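Local coordinates for RNA-binding protein RMD9, mitochondrial (Saccharomyces cerevisiae S288C, PDB 7A9X), which binds a dodecameric motif in the 3'-UTRs of mitochondrial mRNAs and is involved in the processing or stability of these transcripts, at residues K163-G168 and E200-A205; A479-L484 and Y562-G567; D539-Y544 and P573-Y578. All coordinates share one frame; numbering follows the deposited sequence.

Contact 1 (K163-G168 and E200-A205)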
loop_
_atom_site.group_PDB
_atom_site.type_symbol
_atom_site.label_atom_id
_atom_site.label_comp_id
_atom_site.label_asym_id
_atom_site.label_seq_id
_atom_site.Cartn_x
_atom_site.Cartn_y
_atom_site.Cartn_z
ATOM N N LYS A 163 -20.376 -5.199 -26.856
ATOM C CA LYS A 163 -21.559 -5.786 -26.234
ATOM C C LYS A 163 -22.345 -4.742 -25.454
ATOM O O LYS A 163 -23.576 -4.680 -25.546
ATOM C CB LYS A 163 -21.160 -6.943 -25.320
ATOM C CG LYS A 163 -20.738 -8.207 -26.043
ATOM C CD LYS A 163 -20.448 -9.313 -25.043
ATOM C CE LYS A 163 -20.079 -10.619 -25.727
ATOM N NZ LYS A 163 -19.743 -11.673 -24.726
ATOM N N VAL A 164 -21.650 -3.911 -24.680
ATOM C CA VAL A 164 -22.282 -2.901 -23.844
ATOM C C VAL A 164 -21.666 -1.547 -24.157
ATOM O O VAL A 164 -20.523 -1.453 -24.616
ATOM C CB VAL A 164 -22.143 -3.230 -22.341
ATOM C CG1 VAL A 164 -22.925 -4.489 -21.998
ATOM C CG2 VAL A 164 -20.677 -3.393 -21.967
ATOM N N SER A 165 -22.438 -0.496 -23.913
ATOM C CA SER A 165 -21.993 0.874 -24.112
ATOM C C SER A 165 -21.636 1.513 -22.777
ATOM O O SER A 165 -22.046 1.052 -21.709
ATOM C CB SER A 165 -23.074 1.698 -24.815
ATOM O OG SER A 165 -22.729 3.070 -24.842
ATOM N N VAL A 166 -20.862 2.594 -22.847
ATOM C CA VAL A 166 -20.442 3.315 -21.653
ATOM C C VAL A 166 -20.356 4.798 -21.984
ATOM O O VAL A 166 -20.134 5.189 -23.134
ATOM C CB VAL A 166 -19.097 2.769 -21.110
ATOM C CG1 VAL A 166 -17.922 3.239 -21.967
ATOM C CG2 VAL A 166 -18.916 3.144 -19.649
ATOM N N SER A 167 -20.556 5.627 -20.963
ATOM C CA SER A 167 -20.490 7.072 -21.092
ATOM C C SER A 167 -19.109 7.565 -20.665
ATOM O O SER A 167 -18.243 6.792 -20.252
ATOM C CB SER A 167 -21.590 7.731 -20.260
ATOM O OG SER A 167 -21.329 7.593 -18.873
ATOM N N GLY A 168 -18.903 8.880 -20.769
ATOM C CA GLY A 168 -17.657 9.460 -20.297
ATOM C C GLY A 168 -17.490 9.356 -18.795
ATOM O O GLY A 168 -16.364 9.268 -18.295
ATOM N N GLU A 200 -20.047 4.692 -32.394
ATOM C CA GLU A 200 -19.406 6.000 -32.324
ATOM C C GLU A 200 -19.720 6.710 -31.013
ATOM O O GLU A 200 -18.923 7.530 -30.545
ATOM C CB GLU A 200 -19.843 6.856 -33.513
ATOM C CG GLU A 200 -19.072 8.149 -33.670
ATOM C CD GLU A 200 -19.539 8.959 -34.860
ATOM O OE1 GLU A 200 -20.586 8.608 -35.443
ATOM O OE2 GLU A 200 -18.858 9.943 -35.215
ATOM N N THR A 201 -20.866 6.398 -30.403
ATOM C CA THR A 201 -21.262 7.063 -29.166
ATOM C C THR A 201 -20.268 6.781 -28.044
ATOM O O THR A 201 -19.796 7.705 -27.371
ATOM C CB THR A 201 -22.671 6.621 -28.769
ATOM O OG1 THR A 201 -23.567 6.840 -29.866
ATOM C CG2 THR A 201 -23.157 7.411 -27.565
ATOM N N THR A 202 -19.937 5.504 -27.825
ATOM C CA THR A 202 -18.941 5.174 -26.810
ATOM C C THR A 202 -17.558 5.666 -27.209
ATOM O O THR A 202 -16.755 6.028 -26.340
ATOM C CB THR A 202 -18.895 3.668 -26.561
ATOM O OG1 THR A 202 -17.932 3.071 -27.439
ATOM C CG2 THR A 202 -20.249 3.047 -26.818
ATOM N N SER A 203 -17.259 5.678 -28.510
ATOM C CA SER A 203 -15.979 6.208 -28.966
ATOM C C SER A 203 -15.872 7.697 -28.672
ATOM O O SER A 203 -14.794 8.190 -28.319
ATOM C CB SER A 203 -15.805 5.935 -30.459
ATOM O OG SER A 203 -14.491 6.255 -30.880
ATOM N N GLN A 204 -16.981 8.426 -28.803
ATOM C CA GLN A 204 -16.982 9.843 -28.461
ATOM C C GLN A 204 -16.899 10.059 -26.958
ATOM O O GLN A 204 -16.347 11.070 -26.509
ATOM C CB GLN A 204 -18.235 10.518 -29.014
ATOM C CG GLN A 204 -18.266 10.613 -30.522
ATOM C CD GLN A 204 -19.657 10.886 -31.052
ATOM O OE1 GLN A 204 -20.640 10.815 -30.312
ATOM N NE2 GLN A 204 -19.749 11.199 -32.338
ATOM N N ALA A 205 -17.444 9.131 -26.168
ATOM C CA ALA A 205 -17.393 9.281 -24.717
ATOM C C ALA A 205 -15.961 9.218 -24.208
ATOM O O ALA A 205 -15.590 9.957 -23.288
ATOM C CB ALA A 205 -18.251 8.208 -24.048
#
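The N-terminal entry of PPR1, a repeat inferred to span residues 166-195, is packed against helix 200-205 where S165-G168 run past T202 and A205. These two helix residues lie three positions apart and so present one side chain each on the same helical face, both with CB aimed at the loop. T202 meets S165: its methyl CG2 touches S165 OG at 3.2 Å and passes S165 CB at 3.7 Å. T202 CG2, roughly anti to the carbonyl carbon, reaches the loop, while OG1 (chi1 91°, off the staggered positions) turns back to a weak bond with D199 O. A205 fills the next position. Its CB lies against the peptide joining S167 to G168, 3.5 Å from S167 C and 3.4 Å from G168 N, and V166 O passes the same methyl at 3.7 Å. The fit is therefore made of methyl groups against a hydroxyl and backbone atoms, without polar pairing between the two segments. V166 directs its side chain to helices 105-128 and 151-161 instead. The CB of S167 is directed away from helix 200-205; its OG is hydrogen-bonded to S109 OG, and the residue packs on an adenine base of the RNA. S167 OG also caps helix 168-180 through weak bonds to Y169 N and G170 N, the serine N-cap that starts the first helix of a helical-hairpin repeat.

Contact 2 (A479-L484 and Y562-G567). With nucleotides of chain B.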
loop_
_atom_site.group_PDB
_atom_site.type_symbol
_atom_site.label_atom_id
_atom_site.label_comp_id
_atom_site.label_asym_id
_atom_site.label_seq_id
_atom_site.Cartn_x
_atom_site.Cartn_y
_atom_site.Cartn_z
ATOM N N ALA A 479 6.042 -16.205 7.217
ATOM C CA ALA A 479 6.764 -15.131 7.891
ATOM C C ALA A 479 7.330 -15.588 9.228
ATOM O O ALA A 479 8.365 -15.077 9.672
ATOM C CB ALA A 479 5.855 -13.917 8.082
ATOM N N ASP A 480 6.674 -16.549 9.883
ATOM C CA ASP A 480 7.213 -17.084 11.129
ATOM C C ASP A 480 8.483 -17.888 10.878
ATOM O O ASP A 480 9.477 -17.728 11.594
ATOM C CB ASP A 480 6.159 -17.943 11.829
ATOM C CG ASP A 480 4.953 -17.142 12.271
ATOM O OD1 ASP A 480 5.147 -16.059 12.863
ATOM O OD2 ASP A 480 3.813 -17.583 12.015
ATOM N N LEU A 481 8.471 -18.749 9.857
ATOM C CA LEU A 481 9.653 -19.545 9.552
ATOM C C LEU A 481 10.753 -18.701 8.922
ATOM O O LEU A 481 11.940 -18.977 9.132
ATOM C CB LEU A 481 9.279 -20.709 8.631
ATOM C CG LEU A 481 8.265 -21.714 9.182
ATOM C CD1 LEU A 481 7.959 -22.786 8.149
ATOM C CD2 LEU A 481 8.768 -22.340 10.475
ATOM N N SER A 482 10.383 -17.679 8.144
ATOM C CA SER A 482 11.385 -16.791 7.568
ATOM C C SER A 482 12.178 -16.068 8.648
ATOM O O SER A 482 13.375 -15.811 8.473
ATOM C CB SER A 482 10.717 -15.781 6.634
ATOM O OG SER A 482 10.157 -16.415 5.497
ATOM N N ALA A 483 11.533 -15.740 9.771
ATOM C CA ALA A 483 12.242 -15.092 10.869
ATOM C C ALA A 483 13.239 -16.041 11.521
ATOM O O ALA A 483 14.347 -15.633 11.882
ATOM C CB ALA A 483 11.244 -14.569 11.902
ATOM N N LEU A 484 12.863 -17.312 11.686
ATOM C CA LEU A 484 13.799 -18.287 12.236
ATOM C C LEU A 484 14.939 -18.557 11.262
ATOM O O LEU A 484 16.093 -18.724 11.674
ATOM C CB LEU A 484 13.062 -19.583 12.579
ATOM C CG LEU A 484 13.825 -20.661 13.353
ATOM C CD1 LEU A 484 14.145 -20.200 14.769
ATOM C CD2 LEU A 484 13.026 -21.956 13.373
ATOM N N TYR A 562 9.929 -28.096 2.121
ATOM C CA TYR A 562 10.797 -27.936 0.958
ATOM C C TYR A 562 11.232 -26.484 0.796
ATOM O O TYR A 562 12.376 -26.208 0.413
ATOM C CB TYR A 562 10.084 -28.426 -0.306
ATOM C CG TYR A 562 10.880 -28.238 -1.582
ATOM C CD1 TYR A 562 10.779 -27.066 -2.324
ATOM C CD2 TYR A 562 11.724 -29.237 -2.049
ATOM C CE1 TYR A 562 11.503 -26.889 -3.487
ATOM C CE2 TYR A 562 12.450 -29.071 -3.217
ATOM C CZ TYR A 562 12.338 -27.895 -3.930
ATOM O OH TYR A 562 13.058 -27.725 -5.088
ATOM N N ARG A 563 10.329 -25.545 1.082
ATOM C CA ARG A 563 10.627 -24.129 0.902
ATOM C C ARG A 563 11.767 -23.683 1.812
ATOM O O ARG A 563 12.672 -22.955 1.387
ATOM C CB ARG A 563 9.367 -23.302 1.165
ATOM C CG ARG A 563 9.599 -21.807 1.311
ATOM C CD ARG A 563 8.310 -21.100 1.706
ATOM N NE ARG A 563 8.530 -19.684 1.986
ATOM C CZ ARG A 563 8.272 -18.702 1.128
ATOM N NH1 ARG A 563 8.507 -17.442 1.470
ATOM N NH2 ARG A 563 7.777 -18.977 -0.072
ATOM N N TYR A 564 11.741 -24.115 3.073
ATOM C CA TYR A 564 12.718 -23.688 4.064
ATOM C C TYR A 564 13.828 -24.713 4.271
ATOM O O TYR A 564 14.460 -24.736 5.332
ATOM C CB TYR A 564 12.016 -23.376 5.383
ATOM C CG TYR A 564 11.205 -22.103 5.324
ATOM C CD1 TYR A 564 11.819 -20.862 5.448
ATOM C CD2 TYR A 564 9.829 -22.142 5.130
ATOM C CE1 TYR A 564 11.082 -19.695 5.388
ATOM C CE2 TYR A 564 9.085 -20.981 5.071
ATOM C CZ TYR A 564 9.716 -19.760 5.199
ATOM O OH TYR A 564 8.982 -18.597 5.140
ATOM N N THR A 565 14.083 -25.554 3.271
ATOM C CA THR A 565 15.155 -26.540 3.347
ATOM C C THR A 565 15.844 -26.650 1.993
ATOM O O THR A 565 16.904 -26.054 1.779
ATOM C CB THR A 565 14.612 -27.901 3.801
ATOM O OG1 THR A 565 14.023 -27.772 5.100
ATOM C CG2 THR A 565 15.708 -28.947 3.862
ATOM N N THR A 566 15.242 -27.400 1.068
ATOM C CA THR A 566 15.838 -27.545 -0.255
ATOM C C THR A 566 15.768 -26.240 -1.039
ATOM O O THR A 566 16.751 -25.835 -1.668
ATOM C CB THR A 566 15.148 -28.675 -1.017
ATOM O OG1 THR A 566 15.178 -29.868 -0.223
ATOM C CG2 THR A 566 15.849 -28.936 -2.344
ATOM N N GLY A 567 14.617 -25.564 -1.007
ATOM C CA GLY A 567 14.497 -24.293 -1.698
ATOM C C GLY A 567 15.324 -23.190 -1.073
ATOM O O GLY A 567 15.862 -22.338 -1.785
ATOM P P U B 14 8.374 -15.772 -2.372
ATOM O OP1 U B 14 7.218 -15.338 -3.194
ATOM O OP2 U B 14 8.211 -15.900 -0.902
ATOM O "O5'" U B 14 8.889 -17.169 -2.944
ATOM C "C5'" U B 14 9.231 -17.315 -4.320
ATOM C "C4'" U B 14 9.832 -18.669 -4.618
ATOM O "O4'" U B 14 10.991 -18.876 -3.764
ATOM C "C3'" U B 14 8.910 -19.867 -4.388
ATOM O "O3'" U B 14 9.184 -20.875 -5.362
ATOM C "C2'" U B 14 9.337 -20.360 -3.007
ATOM O "O2'" U B 14 9.068 -21.724 -2.758
ATOM C "C1'" U B 14 10.835 -20.073 -3.026
ATOM N N1 U B 14 11.411 -19.867 -1.689
ATOM C C2 U B 14 12.248 -20.842 -1.184
ATOM O O2 U B 14 12.532 -21.851 -1.802
ATOM N N3 U B 14 12.740 -20.586 0.072
ATOM C C4 U B 14 12.484 -19.480 0.856
ATOM O O4 U B 14 13.000 -19.391 1.971
ATOM C C5 U B 14 11.606 -18.519 0.261
ATOM C C6 U B 14 11.112 -18.742 -0.960
ATOM P P C B 12 10.646 -9.922 6.466
ATOM O OP1 C B 12 11.965 -10.592 6.364
ATOM O OP2 C B 12 10.454 -8.574 5.876
ATOM O "O5'" C B 12 9.557 -10.902 5.839
ATOM C "C5'" C B 12 9.629 -12.302 6.077
ATOM C "C4'" C B 12 8.910 -13.103 5.018
ATOM O "O4'" C B 12 7.477 -13.050 5.258
ATOM C "C3'" C B 12 9.126 -12.653 3.572
ATOM O "O3'" C B 12 9.236 -13.797 2.727
ATOM C "C2'" C B 12 7.840 -11.896 3.246
ATOM O "O2'" C B 12 7.498 -11.887 1.876
ATOM C "C1'" C B 12 6.808 -12.652 4.078
ATOM N N1 C B 12 5.642 -11.843 4.467
ATOM C C2 C B 12 4.364 -12.388 4.306
ATOM O O2 C B 12 4.252 -13.534 3.845
ATOM N N3 C B 12 3.281 -11.657 4.657
ATOM C C4 C B 12 3.435 -10.429 5.150
ATOM N N4 C B 12 2.333 -9.751 5.481
ATOM C C5 C B 12 4.726 -9.845 5.323
ATOM C C6 C B 12 5.791 -10.580 4.972
ATOM P P U B 13 10.673 -14.477 2.480
ATOM O OP1 U B 13 10.624 -15.865 3.004
ATOM O OP2 U B 13 11.714 -13.542 2.978
ATOM O "O5'" U B 13 10.804 -14.544 0.896
ATOM C "C5'" U B 13 10.625 -13.386 0.092
ATOM C "C4'" U B 13 11.217 -13.584 -1.279
ATOM O "O4'" U B 13 12.663 -13.662 -1.172
ATOM C "C3'" U B 13 10.816 -14.873 -1.981
ATOM O "O3'" U B 13 9.581 -14.754 -2.668
ATOM C "C2'" U B 13 11.996 -15.144 -2.906
ATOM O "O2'" U B 13 11.895 -14.366 -4.089
ATOM C "C1'" U B 13 13.169 -14.616 -2.078
ATOM N N1 U B 13 13.853 -15.676 -1.301
ATOM C C2 U B 13 14.585 -16.642 -1.971
ATOM O O2 U B 13 14.692 -16.690 -3.186
ATOM N N3 U B 13 15.189 -17.571 -1.158
ATOM C C4 U B 13 15.151 -17.631 0.222
ATOM O O4 U B 13 15.750 -18.534 0.810
ATOM C C5 U B 13 14.385 -16.594 0.839
ATOM C C6 U B 13 13.783 -15.677 0.074
#
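Y564, where the chain leaves helix 559-563, reaches across to L481 and S482 of helix 478-486. Its CB points at that helix, and CG is placed anti to the carbonyl carbon (chi1 -72°), which lays the ring beneath L481. L481 CB sits over the ring centre in a CH-pi contact, 3.6 Å from the centroid and 13° off the normal, with Y564 CE2 and CZ each 3.6 Å from it. Over the same face, toward the rim, L481 CD1 lies 3.6 Å from Y564 CD2. Y564 CD1 comes within 4.0 Å of O4 of U14 of chain B, and at CE1 the neighbour is S482 OG, lying near the ring plane. The tip, Y564 OH, is hydrogen-bonded to S482 OG at 2.5 Å. S482 OG, which also bonds N478 O, lies 2.6 Å from OP1 of U13 of chain B, so ring hydroxyl, serine and phosphate form one polar chain.

The opposite ring face is covered, toward its rim, by R563 CG. The R563 guanidinium continues to the RNA: C5 of U14 of chain B lies over the centre of one of its faces, and R563 NH1 bonds OP2 of the same nucleotide at 2.8 Å, at 155°. NH2 shares that oxygen, while NH1 makes a weak bond to OP1 of U13 of chain B, so one arginine spans two consecutive phosphates. The U14 base is met by backbone: its N3 gives a weak bond to R563 O, and its O2 comes 3.1 Å from G567 CA, where a side chain would collide. An arginine spanning two phosphates, a serine on one of them and a backbone carbonyl facing uracil N3, consistent with recognition of this base, form part of the single-stranded RNA-binding surface.

Contact 3 (D539-Y544 and P573-Y578)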
loop_
_atom_site.group_PDB
_atom_site.type_symbol
_atom_site.label_atom_id
_atom_site.label_comp_id
_atom_site.label_asym_id
_atom_site.label_seq_id
_atom_site.Cartn_x
_atom_site.Cartn_y
_atom_site.Cartn_z
ATOM N N ASP A 539 26.264 -23.974 16.859
ATOM C CA ASP A 539 25.746 -24.140 15.506
ATOM C C ASP A 539 24.279 -23.740 15.472
ATOM O O ASP A 539 23.454 -24.343 16.165
ATOM C CB ASP A 539 25.924 -25.583 15.025
ATOM C CG ASP A 539 25.843 -25.710 13.517
ATOM O OD1 ASP A 539 24.874 -25.194 12.923
ATOM O OD2 ASP A 539 26.757 -26.316 12.922
ATOM N N ARG A 540 23.958 -22.734 14.657
ATOM C CA ARG A 540 22.579 -22.283 14.510
ATOM C C ARG A 540 21.813 -23.055 13.445
ATOM O O ARG A 540 20.588 -23.189 13.554
ATOM C CB ARG A 540 22.539 -20.791 14.167
ATOM C CG ARG A 540 23.229 -19.887 15.167
ATOM C CD ARG A 540 22.936 -18.433 14.843
ATOM N NE ARG A 540 23.726 -17.507 15.649
ATOM C CZ ARG A 540 23.588 -16.186 15.613
ATOM N NH1 ARG A 540 24.351 -15.416 16.377
ATOM N NH2 ARG A 540 22.686 -15.633 14.815
ATOM N N ILE A 541 22.497 -23.561 12.416
ATOM C CA ILE A 541 21.801 -24.278 11.349
ATOM C C ILE A 541 21.221 -25.585 11.875
ATOM O O ILE A 541 20.134 -26.013 11.463
ATOM C CB ILE A 541 22.744 -24.508 10.154
ATOM C CG1 ILE A 541 23.141 -23.166 9.533
ATOM C CG2 ILE A 541 22.095 -25.408 9.117
ATOM C CD1 ILE A 541 24.018 -23.295 8.313
ATOM N N GLU A 542 21.925 -26.235 12.806
ATOM C CA GLU A 542 21.399 -27.460 13.400
ATOM C C GLU A 542 20.149 -27.184 14.229
ATOM O O GLU A 542 19.176 -27.943 14.169
ATOM C CB GLU A 542 22.473 -28.136 14.251
ATOM C CG GLU A 542 23.710 -28.521 13.461
ATOM C CD GLU A 542 24.655 -29.398 14.255
ATOM O OE1 GLU A 542 25.210 -30.356 13.675
ATOM O OE2 GLU A 542 24.840 -29.131 15.462
ATOM N N LEU A 543 20.155 -26.097 15.005
ATOM C CA LEU A 543 18.957 -25.714 15.745
ATOM C C LEU A 543 17.815 -25.372 14.795
ATOM O O LEU A 543 16.651 -25.693 15.064
ATOM C CB LEU A 543 19.263 -24.529 16.662
ATOM C CG LEU A 543 18.085 -24.018 17.494
ATOM C CD1 LEU A 543 17.640 -25.072 18.495
ATOM C CD2 LEU A 543 18.444 -22.722 18.198
ATOM N N TYR A 544 18.135 -24.725 13.673
ATOM C CA TYR A 544 17.121 -24.362 12.690
ATOM C C TYR A 544 16.448 -25.599 12.107
ATOM O O TYR A 544 15.218 -25.660 12.001
ATOM C CB TYR A 544 17.765 -23.516 11.592
ATOM C CG TYR A 544 16.926 -23.321 10.353
ATOM C CD1 TYR A 544 15.889 -22.398 10.328
ATOM C CD2 TYR A 544 17.189 -24.044 9.197
ATOM C CE1 TYR A 544 15.129 -22.211 9.191
ATOM C CE2 TYR A 544 16.438 -23.863 8.055
ATOM C CZ TYR A 544 15.410 -22.944 8.057
ATOM O OH TYR A 544 14.657 -22.759 6.923
ATOM N N PRO A 573 23.595 -21.567 0.093
ATOM C CA PRO A 573 24.152 -22.909 -0.151
ATOM C C PRO A 573 24.762 -23.571 1.075
ATOM O O PRO A 573 25.038 -24.777 1.021
ATOM C CB PRO A 573 25.218 -22.654 -1.228
ATOM C CG PRO A 573 24.839 -21.340 -1.849
ATOM C CD PRO A 573 24.252 -20.537 -0.728
ATOM N N ILE A 574 24.983 -22.839 2.171
ATOM C CA ILE A 574 25.515 -23.468 3.375
ATOM C C ILE A 574 24.521 -24.467 3.956
ATOM O O ILE A 574 24.895 -25.307 4.782
ATOM C CB ILE A 574 25.910 -22.403 4.417
ATOM C CG1 ILE A 574 26.800 -23.012 5.503
ATOM C CG2 ILE A 574 24.673 -21.759 5.025
ATOM C CD1 ILE A 574 27.234 -22.030 6.566
ATOM N N LEU A 575 23.258 -24.407 3.534
ATOM C CA LEU A 575 22.278 -25.388 3.974
ATOM C C LEU A 575 22.480 -26.740 3.298
ATOM O O LEU A 575 22.041 -27.762 3.839
ATOM C CB LEU A 575 20.866 -24.864 3.703
ATOM C CG LEU A 575 19.748 -25.319 4.641
ATOM C CD1 LEU A 575 20.113 -25.020 6.082
ATOM C CD2 LEU A 575 18.443 -24.635 4.271
ATOM N N ASN A 576 23.142 -26.771 2.136
ATOM C CA ASN A 576 23.328 -28.030 1.420
ATOM C C ASN A 576 24.223 -28.997 2.185
ATOM O O ASN A 576 24.060 -30.215 2.061
ATOM C CB ASN A 576 23.911 -27.767 0.030
ATOM C CG ASN A 576 22.867 -27.312 -0.969
ATOM O OD1 ASN A 576 21.753 -27.836 -1.003
ATOM N ND2 ASN A 576 23.220 -26.329 -1.788
ATOM N N GLU A 577 25.173 -28.487 2.971
ATOM C CA GLU A 577 26.072 -29.370 3.703
ATOM C C GLU A 577 25.460 -29.913 4.987
ATOM O O GLU A 577 26.084 -30.755 5.640
ATOM C CB GLU A 577 27.387 -28.648 4.016
ATOM C CG GLU A 577 27.225 -27.340 4.760
ATOM C CD GLU A 577 28.507 -26.530 4.802
ATOM O OE1 GLU A 577 29.297 -26.703 5.754
ATOM O OE2 GLU A 577 28.730 -25.722 3.875
ATOM N N TYR A 578 24.262 -29.463 5.356
ATOM C CA TYR A 578 23.558 -29.962 6.528
ATOM C C TYR A 578 22.359 -30.830 6.173
ATOM O O TYR A 578 21.704 -31.359 7.079
ATOM C CB TYR A 578 23.085 -28.791 7.401
ATOM C CG TYR A 578 24.177 -28.064 8.151
ATOM C CD1 TYR A 578 24.946 -27.087 7.530
ATOM C CD2 TYR A 578 24.423 -28.336 9.490
ATOM C CE1 TYR A 578 25.939 -26.415 8.218
ATOM C CE2 TYR A 578 25.411 -27.669 10.186
ATOM C CZ TYR A 578 26.166 -26.709 9.545
ATOM O OH TYR A 578 27.152 -26.043 10.237
#
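D539 and Y578 approach from opposite directions and meet through their oxygens, Y578 OH giving a hydrogen bond of 2.7 Å to the syn lone pair of D539 OD2. Their planes stand 76° apart, so the carboxylate is turned steeply across the ring while OD2 lies at the ring edge. The other oxygen, D539 OD1, caps helix 540-551: E542 N bonds it at 3.1 Å from above the carboxylate plane, and I541 N adds a weak bond. Three donors thus grip this carboxylate, and the helix N-terminus would probably help stabilise its negative charge.

I541 crosses Y578 at about a right angle and lays CG2 over one ring face, 3.7 Å from the centroid and 18° off the normal. The contact joins the start of helix 540-551 to the turn after helix 566-571, in the all-helical region C-terminal to the eight PPR repeats, with helix 489-502 alongside. I541 is extended at its end (chi2 -177°), which carries CD1 past the ring to I574 CG2 at 3.7 Å. I541 CG2 also touches L575 CD1 at 3.6 Å, the two side chains crossing at a slant. With a phenylalanine in place of Y578, D539 OD2 would probably lose its donor here and the carboxylate be less firmly fixed in rotation. The E542 side chain runs at about a right angle to that of Y578, its CG 3.8 Å from Y578 CE2.

In the fold
Contacts 2 and 3 are neighbours, their centres about 12 Å apart, and their segments alternate along the chain. They join directly: Y544 OH of contact 3 makes a probable hydrogen bond of 2.5 Å to Y564 O of contact 2, and L575 CD2 packs 3.3 Å from T565 O. Contact 2 grips the RNA itself, whereas the nearest atom of contact 3 is about 6 Å from it, which makes contact 3 a second layer behind the binding surface. Contact 1 lies on the other side of the chain's centre, about 51 Å from contact 2 and 62 Å from contact 3 between centres, yet its nearest atom is about 4 Å from the RNA.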